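PDB 3NGF: AP endonuclease, family 2 from Brucella melitensis biovar Abortus, which probably isomerises hydroxypyruvate as a manganese-binding TIM-barrel enzyme of the hyi family, related to the AP endonucleases. Local coordinates for residues A13-T18 with G39-F44; S17-E22 with C246-R251; L62-F67 with L105-L110; L184-A189 with S208-A213. All blocks are in the same frame, centred on the assembly; numbering follows the deposited sequence.

Interaction 1 of 4, residues A13-T18 with G39-F44; sequences AANLST and GVEFLF. With GOL (glycerol), chain D.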
loop_
_atom_site.group_PDB
_atom_site.type_symbol
_atom_site.label_atom_id
_atom_site.label_comp_id
_atom_site.label_asym_id
_atom_site.label_seq_id
_atom_site.Cartn_x
_atom_site.Cartn_y
_atom_site.Cartn_z
ATOM N N ALA A 13 4.698 -10.138 -0.554
ATOM C CA ALA A 13 5.665 -9.167 -1.056
ATOM C C ALA A 13 6.397 -8.552 0.133
ATOM O O ALA A 13 5.753 -8.056 1.065
ATOM C CB ALA A 13 4.948 -8.066 -1.808
ATOM N N ALA A 14 7.725 -8.584 0.115
ATOM C CA ALA A 14 8.526 -7.920 1.139
ATOM C C ALA A 14 8.395 -6.406 0.964
ATOM O O ALA A 14 8.449 -5.904 -0.165
ATOM C CB ALA A 14 10.004 -8.344 1.038
ATOM N N ASN A 15 8.156 -5.685 2.049
ATOM C CA ASN A 15 8.219 -4.220 2.008
ATOM C C ASN A 15 9.661 -3.741 2.281
ATOM O O ASN A 15 10.173 -3.854 3.403
ATOM C CB ASN A 15 7.207 -3.584 2.977
ATOM C CG ASN A 15 7.120 -2.090 2.812
ATOM O OD1 ASN A 15 8.123 -1.402 2.965
ATOM N ND2 ASN A 15 5.919 -1.571 2.477
ATOM N N LEU A 16 10.319 -3.215 1.250
ATOM C CA LEU A 16 11.733 -2.831 1.339
ATOM C C LEU A 16 11.963 -1.479 2.021
ATOM O O LEU A 16 13.110 -1.094 2.209
ATOM C CB LEU A 16 12.384 -2.851 -0.051
ATOM C CG LEU A 16 12.195 -4.129 -0.866
ATOM C CD1 LEU A 16 13.065 -4.066 -2.140
ATOM C CD2 LEU A 16 12.550 -5.441 -0.074
ATOM N N SER A 17 10.897 -0.753 2.374
ATOM C CA SER A 17 11.016 0.456 3.166
ATOM C C SER A 17 11.122 0.070 4.646
ATOM O O SER A 17 11.875 0.700 5.390
ATOM C CB SER A 17 9.816 1.408 2.945
ATOM O OG SER A 17 9.780 1.896 1.591
ATOM N N THR A 18 10.383 -0.959 5.061
ATOM C CA THR A 18 10.357 -1.362 6.495
ATOM C C THR A 18 11.202 -2.602 6.830
ATOM O O THR A 18 11.655 -2.755 7.983
ATOM C CB THR A 18 8.919 -1.574 7.005
ATOM O OG1 THR A 18 8.323 -2.722 6.389
ATOM C CG2 THR A 18 8.037 -0.296 6.794
ATOM N N GLY A 39 7.939 -11.064 -4.815
ATOM C CA GLY A 39 7.444 -9.703 -5.014
ATOM C C GLY A 39 7.940 -8.764 -3.944
ATOM O O GLY A 39 8.267 -9.197 -2.822
ATOM N N VAL A 40 8.011 -7.473 -4.288
ATOM C CA VAL A 40 8.377 -6.445 -3.331
ATOM C C VAL A 40 7.455 -5.221 -3.464
ATOM O O VAL A 40 6.827 -5.000 -4.508
ATOM C CB VAL A 40 9.844 -5.989 -3.468
ATOM C CG1 VAL A 40 10.808 -7.143 -3.155
ATOM C CG2 VAL A 40 10.114 -5.423 -4.864
ATOM N N GLU A 41 7.416 -4.443 -2.401
ATOM C CA GLU A 41 6.752 -3.133 -2.379
ATOM C C GLU A 41 7.646 -2.181 -1.613
ATOM O O GLU A 41 8.531 -2.619 -0.867
ATOM C CB GLU A 41 5.379 -3.220 -1.728
ATOM C CG GLU A 41 5.382 -3.619 -0.243
ATOM C CD GLU A 41 3.991 -3.679 0.355
ATOM O OE1 GLU A 41 3.021 -3.968 -0.386
ATOM O OE2 GLU A 41 3.873 -3.441 1.591
ATOM N N PHE A 42 7.380 -0.883 -1.736
ATOM C CA PHE A 42 8.046 0.117 -0.911
ATOM C C PHE A 42 7.273 1.412 -1.064
ATOM O O PHE A 42 6.358 1.464 -1.878
ATOM C CB PHE A 42 9.554 0.301 -1.255
ATOM C CG PHE A 42 9.849 0.306 -2.727
ATOM C CD1 PHE A 42 9.483 1.390 -3.512
ATOM C CD2 PHE A 42 10.469 -0.770 -3.326
ATOM C CE1 PHE A 42 9.744 1.396 -4.898
ATOM C CE2 PHE A 42 10.738 -0.761 -4.698
ATOM C CZ PHE A 42 10.391 0.296 -5.469
ATOM N N LEU A 43 7.584 2.444 -0.286
ATOM C CA LEU A 43 6.794 3.669 -0.366
ATOM C C LEU A 43 7.162 4.504 -1.587
ATOM O O LEU A 43 6.336 4.691 -2.496
ATOM C CB LEU A 43 6.929 4.476 0.928
ATOM C CG LEU A 43 6.043 3.899 2.028
ATOM C CD1 LEU A 43 6.626 2.647 2.578
ATOM C CD2 LEU A 43 5.772 4.927 3.142
ATOM N N PHE A 44 8.409 4.966 -1.639
ATOM C CA PHE A 44 8.814 5.963 -2.638
ATOM C C PHE A 44 10.092 5.608 -3.375
ATOM O O PHE A 44 11.144 5.475 -2.757
ATOM C CB PHE A 44 8.959 7.355 -1.990
ATOM C CG PHE A 44 7.812 7.739 -1.088
ATOM C CD1 PHE A 44 6.548 8.001 -1.601
ATOM C CD2 PHE A 44 7.994 7.847 0.287
ATOM C CE1 PHE A 44 5.487 8.368 -0.772
ATOM C CE2 PHE A 44 6.934 8.196 1.113
ATOM C CZ PHE A 44 5.682 8.463 0.584
HETATM C C1 GOL D . 11.443 4.732 -0.072
HETATM O O1 GOL D . 10.384 4.963 0.826
HETATM C C2 GOL D . 12.441 3.684 0.376
HETATM O O2 GOL D . 12.297 3.427 1.758
HETATM C C3 GOL D . 13.857 4.151 0.007
HETATM O O3 GOL D . 14.387 4.959 1.026
#

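Interaction 2 of 4, residues S17-E22 with C246-R251; sequences STMFNE and CEYNPR. With MN (manganese (II) ion), chain C.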
loop_
_atom_site.group_PDB
_atom_site.type_symbol
_atom_site.label_atom_id
_atom_site.label_comp_id
_atom_site.label_asym_id
_atom_site.label_seq_id
_atom_site.Cartn_x
_atom_site.Cartn_y
_atom_site.Cartn_z
ATOM N N SER A 17 10.897 -0.753 2.374
ATOM C CA SER A 17 11.016 0.456 3.166
ATOM C C SER A 17 11.122 0.070 4.646
ATOM O O SER A 17 11.875 0.700 5.390
ATOM C CB SER A 17 9.816 1.408 2.945
ATOM O OG SER A 17 9.780 1.896 1.591
ATOM N N THR A 18 10.383 -0.959 5.061
ATOM C CA THR A 18 10.357 -1.362 6.495
ATOM C C THR A 18 11.202 -2.602 6.830
ATOM O O THR A 18 11.655 -2.755 7.983
ATOM C CB THR A 18 8.919 -1.574 7.005
ATOM O OG1 THR A 18 8.323 -2.722 6.389
ATOM C CG2 THR A 18 8.037 -0.296 6.794
ATOM N N MET A 19 11.399 -3.481 5.850
ATOM C CA MET A 19 12.200 -4.710 6.030
ATOM C C MET A 19 13.565 -4.578 5.413
ATOM O O MET A 19 13.773 -3.762 4.516
ATOM C CB MET A 19 11.510 -5.937 5.428
ATOM C CG MET A 19 10.128 -6.243 6.003
ATOM S SD MET A 19 9.249 -7.564 5.194
ATOM C CE MET A 19 10.378 -8.955 5.468
ATOM N N PHE A 20 14.484 -5.428 5.878
ATOM C CA PHE A 20 15.852 -5.477 5.379
ATOM C C PHE A 20 16.626 -4.158 5.544
ATOM O O PHE A 20 17.575 -3.889 4.794
ATOM C CB PHE A 20 15.859 -5.943 3.913
ATOM C CG PHE A 20 15.294 -7.306 3.727
ATOM C CD1 PHE A 20 16.009 -8.418 4.109
ATOM C CD2 PHE A 20 14.029 -7.479 3.190
ATOM C CE1 PHE A 20 15.489 -9.678 3.949
ATOM C CE2 PHE A 20 13.502 -8.723 3.016
ATOM C CZ PHE A 20 14.238 -9.841 3.397
ATOM N N ASN A 21 16.281 -3.379 6.581
ATOM C CA ASN A 21 16.930 -2.085 6.818
ATOM C C ASN A 21 18.340 -2.234 7.396
ATOM O O ASN A 21 19.035 -1.242 7.660
ATOM C CB ASN A 21 16.088 -1.191 7.731
ATOM C CG ASN A 21 14.911 -0.555 7.035
ATOM O OD1 ASN A 21 14.381 -1.041 6.005
ATOM N ND2 ASN A 21 14.471 0.567 7.607
ATOM N N GLU A 22 18.771 -3.479 7.573
ATOM C CA GLU A 22 20.150 -3.781 7.939
ATOM C C GLU A 22 21.113 -3.383 6.823
ATOM O O GLU A 22 22.313 -3.206 7.074
ATOM C CB GLU A 22 20.316 -5.271 8.252
ATOM C CG GLU A 22 19.600 -5.755 9.523
ATOM C CD GLU A 22 18.091 -6.115 9.361
ATOM O OE1 GLU A 22 17.556 -6.234 8.254
ATOM O OE2 GLU A 22 17.429 -6.302 10.396
ATOM N N CYS A 246 4.158 -7.168 3.224
ATOM C CA CYS A 246 4.704 -7.290 4.589
ATOM C C CYS A 246 5.284 -5.953 5.102
ATOM O O CYS A 246 6.508 -5.750 5.199
ATOM C CB CYS A 246 5.757 -8.397 4.626
ATOM S SG CYS A 246 5.088 -10.026 4.183
ATOM N N GLU A 247 4.386 -5.056 5.476
ATOM C CA GLU A 247 4.737 -3.737 5.931
ATOM C C GLU A 247 4.795 -3.767 7.458
ATOM O O GLU A 247 3.905 -3.221 8.162
ATOM C CB GLU A 247 3.702 -2.720 5.480
ATOM C CG GLU A 247 4.182 -1.319 5.702
ATOM C CD GLU A 247 3.150 -0.285 5.355
ATOM O OE1 GLU A 247 1.949 -0.620 5.243
ATOM O OE2 GLU A 247 3.560 0.873 5.218
ATOM N N TYR A 248 5.830 -4.423 7.950
ATOM C CA TYR A 248 6.063 -4.500 9.367
ATOM C C TYR A 248 7.504 -4.148 9.657
ATOM O O TYR A 248 8.389 -4.220 8.784
ATOM C CB TYR A 248 5.694 -5.888 9.914
ATOM C CG TYR A 248 6.541 -7.080 9.455
ATOM C CD1 TYR A 248 7.846 -7.254 9.900
ATOM C CD2 TYR A 248 6.026 -8.026 8.574
ATOM C CE1 TYR A 248 8.610 -8.355 9.508
ATOM C CE2 TYR A 248 6.790 -9.139 8.168
ATOM C CZ TYR A 248 8.076 -9.300 8.651
ATOM O OH TYR A 248 8.813 -10.408 8.279
ATOM N N ASN A 249 7.724 -3.772 10.899
ATOM C CA ASN A 249 9.067 -3.486 11.402
ATOM C C ASN A 249 9.593 -4.718 12.106
ATOM O O ASN A 249 9.063 -5.110 13.145
ATOM C CB ASN A 249 9.019 -2.318 12.368
ATOM C CG ASN A 249 8.365 -1.105 11.769
ATOM O OD1 ASN A 249 8.712 -0.673 10.644
ATOM N ND2 ASN A 249 7.443 -0.504 12.523
ATOM N N PRO A 250 10.636 -5.346 11.554
ATOM C CA PRO A 250 11.061 -6.605 12.189
ATOM C C PRO A 250 11.438 -6.410 13.659
ATOM O O PRO A 250 12.032 -5.378 14.011
ATOM C CB PRO A 250 12.265 -7.021 11.336
ATOM C CG PRO A 250 12.009 -6.383 9.972
ATOM C CD PRO A 250 11.398 -5.059 10.311
ATOM N N ARG A 251 11.093 -7.377 14.510
ATOM C CA ARG A 251 11.515 -7.359 15.926
ATOM C C ARG A 251 13.014 -7.151 16.080
ATOM O O ARG A 251 13.469 -6.346 16.898
ATOM C CB ARG A 251 11.158 -8.682 16.606
ATOM C CG ARG A 251 9.738 -8.803 17.092
ATOM C CD ARG A 251 9.560 -10.131 17.833
ATOM N NE ARG A 251 9.749 -11.261 16.924
ATOM C CZ ARG A 251 8.793 -11.842 16.200
ATOM N NH1 ARG A 251 7.530 -11.444 16.286
ATOM N NH2 ARG A 251 9.101 -12.844 15.377
HETATM MN MN MN C . 0.069 0.233 4.988
HETATM O O HOH W 1 11.513 -0.980 10.029
HETATM O O HOH W 2 0.985 1.676 3.208
HETATM O O HOH W 3 0.644 1.952 6.353
#

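Interaction 3 of 4, residues L62-F67 with L105-L110; sequences LTQVLF and LDCRTL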
loop_
_atom_site.group_PDB
_atom_site.type_symbol
_atom_site.label_atom_id
_atom_site.label_comp_id
_atom_site.label_asym_id
_atom_site.label_seq_id
_atom_site.Cartn_x
_atom_site.Cartn_y
_atom_site.Cartn_z
ATOM N N LEU A 62 12.116 -10.360 -9.421
ATOM C CA LEU A 62 11.111 -9.829 -8.508
ATOM C C LEU A 62 10.057 -9.033 -9.262
ATOM O O LEU A 62 10.371 -8.384 -10.250
ATOM C CB LEU A 62 11.755 -8.884 -7.503
ATOM C CG LEU A 62 12.675 -9.476 -6.434
ATOM C CD1 LEU A 62 13.436 -8.340 -5.697
ATOM C CD2 LEU A 62 11.880 -10.337 -5.438
ATOM N N THR A 63 8.824 -9.109 -8.785
ATOM C CA THR A 63 7.710 -8.294 -9.276
ATOM C C THR A 63 7.542 -7.093 -8.361
ATOM O O THR A 63 7.540 -7.233 -7.129
ATOM C CB THR A 63 6.416 -9.103 -9.226
ATOM O OG1 THR A 63 6.513 -10.202 -10.138
ATOM C CG2 THR A 63 5.183 -8.219 -9.522
ATOM N N GLN A 64 7.342 -5.919 -8.955
ATOM C CA GLN A 64 7.008 -4.718 -8.199
ATOM C C GLN A 64 5.497 -4.694 -8.002
ATOM O O GLN A 64 4.742 -4.565 -8.973
ATOM C CB GLN A 64 7.446 -3.449 -8.938
ATOM C CG GLN A 64 7.239 -2.173 -8.088
ATOM C CD GLN A 64 8.189 -2.082 -6.900
ATOM O OE1 GLN A 64 9.370 -2.373 -7.043
ATOM N NE2 GLN A 64 7.689 -1.616 -5.731
ATOM N N VAL A 65 5.055 -4.875 -6.760
ATOM C CA VAL A 65 3.620 -5.055 -6.479
ATOM C C VAL A 65 2.908 -3.735 -6.220
ATOM O O VAL A 65 1.723 -3.582 -6.576
ATOM C CB VAL A 65 3.458 -6.009 -5.294
ATOM C CG1 VAL A 65 2.036 -6.078 -4.822
ATOM C CG2 VAL A 65 4.037 -7.421 -5.694
ATOM N N LEU A 66 3.614 -2.783 -5.627
ATOM C CA LEU A 66 2.991 -1.538 -5.151
ATOM C C LEU A 66 4.060 -0.501 -4.866
ATOM O O LEU A 66 5.156 -0.839 -4.419
ATOM C CB LEU A 66 2.190 -1.807 -3.856
ATOM C CG LEU A 66 1.561 -0.560 -3.183
ATOM C CD1 LEU A 66 0.288 -0.227 -3.883
ATOM C CD2 LEU A 66 1.334 -0.777 -1.678
ATOM N N PHE A 67 3.744 0.765 -5.123
ATOM C CA PHE A 67 4.414 1.884 -4.465
ATOM C C PHE A 67 3.488 3.105 -4.454
ATOM O O PHE A 67 2.346 3.049 -4.955
ATOM C CB PHE A 67 5.805 2.195 -5.041
ATOM C CG PHE A 67 5.807 2.561 -6.511
ATOM C CD1 PHE A 67 5.697 3.905 -6.898
ATOM C CD2 PHE A 67 5.891 1.574 -7.486
ATOM C CE1 PHE A 67 5.701 4.267 -8.261
ATOM C CE2 PHE A 67 5.913 1.899 -8.819
ATOM C CZ PHE A 67 5.816 3.243 -9.217
ATOM N N LEU A 105 8.893 -0.057 -13.991
ATOM C CA LEU A 105 8.914 -1.188 -13.084
ATOM C C LEU A 105 7.826 -2.245 -13.358
ATOM O O LEU A 105 7.713 -3.218 -12.597
ATOM C CB LEU A 105 8.768 -0.688 -11.635
ATOM C CG LEU A 105 9.719 0.416 -11.175
ATOM C CD1 LEU A 105 9.592 0.638 -9.662
ATOM C CD2 LEU A 105 11.140 0.160 -11.573
ATOM N N ASP A 106 7.068 -2.068 -14.450
ATOM C CA ASP A 106 5.893 -2.892 -14.775
ATOM C C ASP A 106 4.971 -3.100 -13.542
ATOM O O ASP A 106 4.535 -4.230 -13.252
ATOM C CB ASP A 106 6.352 -4.220 -15.369
ATOM C CG ASP A 106 5.211 -5.054 -15.956
ATOM O OD1 ASP A 106 4.180 -4.498 -16.381
ATOM O OD2 ASP A 106 5.365 -6.303 -15.996
ATOM N N CYS A 107 4.693 -2.012 -12.829
ATOM C CA CYS A 107 3.873 -2.053 -11.617
ATOM C C CYS A 107 2.465 -1.666 -12.008
ATOM O O CYS A 107 2.266 -0.659 -12.720
ATOM C CB CYS A 107 4.409 -1.095 -10.568
ATOM S SG CYS A 107 3.510 -1.153 -8.992
ATOM N N ARG A 108 1.507 -2.484 -11.567
ATOM C CA ARG A 108 0.101 -2.389 -11.928
ATOM C C ARG A 108 -0.771 -1.674 -10.875
ATOM O O ARG A 108 -1.973 -1.479 -11.095
ATOM C CB ARG A 108 -0.450 -3.808 -12.157
ATOM C CG ARG A 108 0.411 -4.683 -13.098
ATOM C CD ARG A 108 0.528 -4.032 -14.460
ATOM N NE ARG A 108 1.367 -4.779 -15.404
ATOM C CZ ARG A 108 1.013 -5.912 -16.008
ATOM N NH1 ARG A 108 -0.169 -6.470 -15.777
ATOM N NH2 ARG A 108 1.846 -6.482 -16.865
ATOM N N THR A 109 -0.177 -1.288 -9.745
ATOM C CA THR A 109 -0.947 -0.773 -8.590
ATOM C C THR A 109 -0.186 0.356 -7.889
ATOM O O THR A 109 0.974 0.190 -7.554
ATOM C CB THR A 109 -1.262 -1.906 -7.581
ATOM O OG1 THR A 109 -1.745 -3.056 -8.275
ATOM C CG2 THR A 109 -2.290 -1.443 -6.540
ATOM N N LEU A 110 -0.851 1.495 -7.688
ATOM C CA LEU A 110 -0.242 2.671 -7.081
ATOM C C LEU A 110 -1.152 3.182 -5.981
ATOM O O LEU A 110 -2.376 3.242 -6.183
ATOM C CB LEU A 110 -0.045 3.783 -8.098
ATOM C CG LEU A 110 0.895 3.472 -9.252
ATOM C CD1 LEU A 110 0.786 4.572 -10.329
ATOM C CD2 LEU A 110 2.309 3.375 -8.707
HETATM O O HOH W 4 7.391 -5.825 -11.866
HETATM O O HOH W 5 2.343 -5.007 -10.208
HETATM O O HOH W 6 0.226 -5.003 -8.410
#

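Interaction 4 of 4, residues L184-A189 with S208-A213; sequences LDLYHA and SHVQIA. With MN (manganese (II) ion), chain C.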
loop_
_atom_site.group_PDB
_atom_site.type_symbol
_atom_site.label_atom_id
_atom_site.label_comp_id
_atom_site.label_asym_id
_atom_site.label_seq_id
_atom_site.Cartn_x
_atom_site.Cartn_y
_atom_site.Cartn_z
ATOM N N LEU A 184 -6.210 -2.520 1.683
ATOM C CA LEU A 184 -6.638 -3.026 2.999
ATOM C C LEU A 184 -5.418 -3.480 3.815
ATOM O O LEU A 184 -4.919 -4.607 3.640
ATOM C CB LEU A 184 -7.605 -4.194 2.772
ATOM C CG LEU A 184 -8.137 -4.970 3.978
ATOM C CD1 LEU A 184 -8.748 -4.022 5.006
ATOM C CD2 LEU A 184 -9.131 -6.082 3.553
ATOM N N ASP A 185 -4.911 -2.585 4.654
ATOM C CA ASP A 185 -3.827 -2.890 5.595
ATOM C C ASP A 185 -4.505 -3.351 6.901
ATOM O O ASP A 185 -5.238 -2.574 7.578
ATOM C CB ASP A 185 -2.945 -1.646 5.747
ATOM C CG ASP A 185 -1.760 -1.835 6.688
ATOM O OD1 ASP A 185 -1.884 -2.599 7.644
ATOM O OD2 ASP A 185 -0.703 -1.178 6.513
ATOM N N LEU A 186 -4.324 -4.631 7.215
ATOM C CA LEU A 186 -5.107 -5.243 8.295
ATOM C C LEU A 186 -4.662 -4.734 9.656
ATOM O O LEU A 186 -5.408 -4.785 10.657
ATOM C CB LEU A 186 -5.044 -6.774 8.201
ATOM C CG LEU A 186 -5.787 -7.357 7.008
ATOM C CD1 LEU A 186 -5.473 -8.840 6.869
ATOM C CD2 LEU A 186 -7.315 -7.111 7.122
ATOM N N TYR A 187 -3.432 -4.245 9.712
ATOM C CA TYR A 187 -2.942 -3.567 10.917
ATOM C C TYR A 187 -3.829 -2.319 11.196
ATOM O O TYR A 187 -4.346 -2.127 12.320
ATOM C CB TYR A 187 -1.447 -3.207 10.723
ATOM C CG TYR A 187 -0.871 -2.276 11.761
ATOM C CD1 TYR A 187 -0.399 -2.753 12.972
ATOM C CD2 TYR A 187 -0.781 -0.914 11.517
ATOM C CE1 TYR A 187 0.118 -1.883 13.948
ATOM C CE2 TYR A 187 -0.246 -0.050 12.457
ATOM C CZ TYR A 187 0.176 -0.525 13.671
ATOM O OH TYR A 187 0.697 0.366 14.588
ATOM N N HIS A 188 -4.014 -1.490 10.178
ATOM C CA HIS A 188 -4.848 -0.302 10.344
ATOM C C HIS A 188 -6.326 -0.675 10.575
ATOM O O HIS A 188 -7.000 -0.042 11.365
ATOM C CB HIS A 188 -4.710 0.609 9.117
ATOM C CG HIS A 188 -3.339 1.189 8.927
ATOM N ND1 HIS A 188 -2.636 1.810 9.938
ATOM C CD2 HIS A 188 -2.587 1.323 7.811
ATOM C CE1 HIS A 188 -1.496 2.274 9.450
ATOM N NE2 HIS A 188 -1.432 1.964 8.167
ATOM N N ALA A 189 -6.817 -1.696 9.869
ATOM C CA ALA A 189 -8.220 -2.118 9.945
ATOM C C ALA A 189 -8.518 -2.652 11.342
ATOM O O ALA A 189 -9.580 -2.373 11.902
ATOM C CB ALA A 189 -8.517 -3.186 8.917
ATOM N N SER A 208 -7.737 -4.253 -3.674
ATOM C CA SER A 208 -6.798 -4.791 -4.679
ATOM C C SER A 208 -5.413 -5.078 -4.098
ATOM O O SER A 208 -4.535 -5.583 -4.804
ATOM C CB SER A 208 -6.653 -3.834 -5.857
ATOM O OG SER A 208 -7.873 -3.727 -6.554
ATOM N N HIS A 209 -5.226 -4.749 -2.825
ATOM C CA HIS A 209 -3.975 -5.017 -2.149
ATOM C C HIS A 209 -4.297 -5.152 -0.672
ATOM O O HIS A 209 -5.247 -4.536 -0.175
ATOM C CB HIS A 209 -2.950 -3.914 -2.403
ATOM C CG HIS A 209 -1.556 -4.280 -1.981
ATOM N ND1 HIS A 209 -0.903 -5.391 -2.462
ATOM C CD2 HIS A 209 -0.712 -3.703 -1.090
ATOM C CE1 HIS A 209 0.286 -5.487 -1.879
ATOM N NE2 HIS A 209 0.428 -4.469 -1.048
ATOM N N VAL A 210 -3.505 -5.974 -0.012
ATOM C CA VAL A 210 -3.619 -6.256 1.405
ATOM C C VAL A 210 -2.203 -6.086 1.981
ATOM O O VAL A 210 -1.217 -6.389 1.327
ATOM C CB VAL A 210 -4.163 -7.679 1.663
ATOM C CG1 VAL A 210 -4.136 -8.023 3.192
ATOM C CG2 VAL A 210 -5.572 -7.838 1.086
ATOM N N GLN A 211 -2.132 -5.565 3.192
ATOM C CA GLN A 211 -0.898 -5.492 3.955
ATOM C C GLN A 211 -1.129 -6.055 5.350
ATOM O O GLN A 211 -2.270 -6.077 5.838
ATOM C CB GLN A 211 -0.388 -4.062 4.045
ATOM C CG GLN A 211 0.176 -3.538 2.712
ATOM C CD GLN A 211 0.472 -2.075 2.778
ATOM O OE1 GLN A 211 -0.304 -1.308 3.330
ATOM N NE2 GLN A 211 1.619 -1.675 2.248
ATOM N N ILE A 212 -0.045 -6.542 5.951
ATOM C CA ILE A 212 -0.059 -7.164 7.279
ATOM C C ILE A 212 1.107 -6.733 8.178
ATOM O O ILE A 212 2.210 -6.402 7.717
ATOM C CB ILE A 212 -0.092 -8.721 7.204
ATOM C CG1 ILE A 212 1.209 -9.294 6.623
ATOM C CG2 ILE A 212 -1.335 -9.196 6.420
ATOM C CD1 ILE A 212 1.308 -10.843 6.679
ATOM N N ALA A 213 0.837 -6.742 9.488
ATOM C CA ALA A 213 1.823 -6.496 10.520
ATOM C C ALA A 213 1.150 -6.860 11.842
ATOM O O ALA A 213 -0.094 -6.773 11.963
ATOM C CB ALA A 213 2.298 -5.001 10.535
HETATM MN MN MN C . 0.069 0.233 4.988
HETATM O O HOH W 3 0.644 1.952 6.353
HETATM O O HOH W 2 0.985 1.676 3.208
#

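Interaction 1 of 4, residues A13-T18 with G39-F44
Asn15 and Glu41 meet inside the barrel, where the amide and carboxylate planes stand 86° apart and the two side chains cross at about a right angle. Asn15 ND2 gives Glu41 OE2 a hydrogen bond of 2.9 Å that lies near the amide plane but reaches the anti side of the carboxylate. With chi1 at 64°, Glu41 CG sits between its own backbone N and carbonyl carbon, and the extended chain beyond carries the carboxylate inward; there His209 takes OE1 and Gln211, a manganese ligand, also binds OE2. The buried carboxylate thus receives at least three donors. Backbone bonds run beside this pair: Ala14 N to Gly39 O, Glu41 N to Ala14 O, and Leu16 N to Glu41 O at 2.8 Å. They join the first two parallel strands of the TIM barrel, linked through helix 25-34 in a beta-alpha-beta unit. Val40 points to the other face, where its CG1 meets CD2 of Leu16, just past the strand end, at 3.9 Å, near that helix. Beyond the strands the contact becomes partly exposed. Asn15 OD1 accepts from Ser17 N, an Asx turn, and from Thr18 N, completing an Asx motif; the donors come from opposite faces of the amide. Ser17 OG then accepts from Leu43 N at 2.9 Å, a nearly straight bond of 169°, and shares a hydrogen bond with a glycerol, probably from the crystallisation liquor.

Interaction 2 of 4, residues S17-E22 with C246-R251
Thr18 makes the direct hydrogen bond of this contact, giving its hydroxyl proton to Tyr248 O at 2.8 Å from OG1. The donor stands 47° out of the carbonyl plane, and chi1 of 68° turns OG1 toward the 246-251 loop. A second polar link is indirect: one water donates both to Thr18 O, at 2.7 Å, and to Asn249 OD1. Both loops follow barrel strands, the first and the eighth, so they meet where the TIM barrel closes on itself. Sulfur and apolar contacts fill the deeper part. Met19 SD lies over one face of the Tyr248 ring, 4.3 Å from its centroid and 23° off the normal, a Met-aromatic contact displaced toward the rim. The bend at its last torsion brings Met19 CE up to Tyr248 CZ at 3.9 Å, while SD also rests on Cys246 CB at 3.6 Å. Pro250 CG adds a looser contact with Met19 CG, 4.4 Å away. Metal coordination occupies the far end: Thr18 CG2 touches Glu247 CG, and the extended Glu247 chain runs on to manganese, bound by OE1 at 2.1 Å alongside Glu150, Asp185, Gln211 and two waters.

Interaction 3 of 4, residues L62-F67 with L105-L110
Phe67 and Leu110 lie side by side and point the same way, with Leu110 CD2 set over one face of the Phe67 ring, 3.6 Å from the centroid and 17° off the normal. This CH-pi contact is offset toward the ring's rim, near CE1 and CZ. The same ring meets Cys107 CB obliquely at CE2, 3.8 Å away, with SG 4.8 Å from the centroid, and Leu105 CD1 also approaches CE2. Chi1 of -177° swings Cys107 SG away from its own N and in toward the backbone of the other segment, 3.6 Å from Gln64 O. Gln64 runs alongside Leu105, and its bent chain returns NE2 to Leu66 O at 3.0 Å, which holds the amide while CG packs on Cys107 CB. Waters bridge the segments: two link backbone atoms, Gln64 N with Leu105 O and Gln64 O with Arg108 N, and a third joins Val65 O to the Thr109 hydroxyl. Direct backbone hydrogen bonds are absent between the two segments: Phe67 N and Thr109 O, 3.7 Å apart, are buried without a polar partner. A Schellman motif with Asp106 at C-prime ends helix 88-104 and turns the chain into strand 109-111. That strand follows 63-68 in the parallel barrel, with Phe67 and Leu110 packed against Ala102 of helix 88-104 and Leu105 against helix 50-59.

Interaction 4 of 4, residues L184-A189 with S208-A213
Asp185 and Gln211 cross obliquely above their paired strands, carboxylate and amide planes 77° apart, so that one oxygen of each faces the same manganese ion. Asp185 OD2 binds it at 2.2 Å and Gln211 OE1 at 2.3 Å; the shared metal explains why these two acceptors can sit 3.2 Å from each other. Asp185 CG lies opposite the backbone N (chi1 -179°), directing OD2 to the metal while OD1 turns back to cap helix 186-192 with weak bonds from Tyr187 N and His188 N. The helix start could help to stabilise the carboxylate's charge. Gln211 extends beyond CG, and its OE1, besides binding the ion, accepts from Gln183 NE2; with NE2 on Glu41, the amide is held at both ends. Away from the metal, Leu186 CD1, at the helix start, reaches Val210 CG1 at 4.0 Å and also approaches Ile212 CG2. Backbone bonds set this register, Leu184 N to His209 O, Gln211 N to Leu184 O and, at 174°, Leu186 N to Gln211 O. His188 NE2 lies 2.8 Å from a metal-bound water. Glu150, Glu247 and a second water complete the coordination, a metal site at the C-terminal ends of parallel strands, as in xylose isomerase-like TIM barrels.

All four interactions belong to one closed eight-stranded parallel barrel. Interaction 1 joins strands one and two, interaction 3 strands three and four, and interaction 4 strands six and seven, in that order along the chain; interaction 2 starts from the same stretch as interaction 1 and reaches the loop after strand eight, enclosing interactions 3 and 4. Interactions 1 and 3 are neighbours, their centres about 10 Å apart, through adjacent strands 39-41 and 63-68. Interactions 2 and 4 have centres about 15 Å apart yet share the manganese and two of its waters. Interactions 1 and 4, about 13 Å apart between centres, touch across the barrel interior through polar side chains, so a strand without a metal ligand is tied to the metal site.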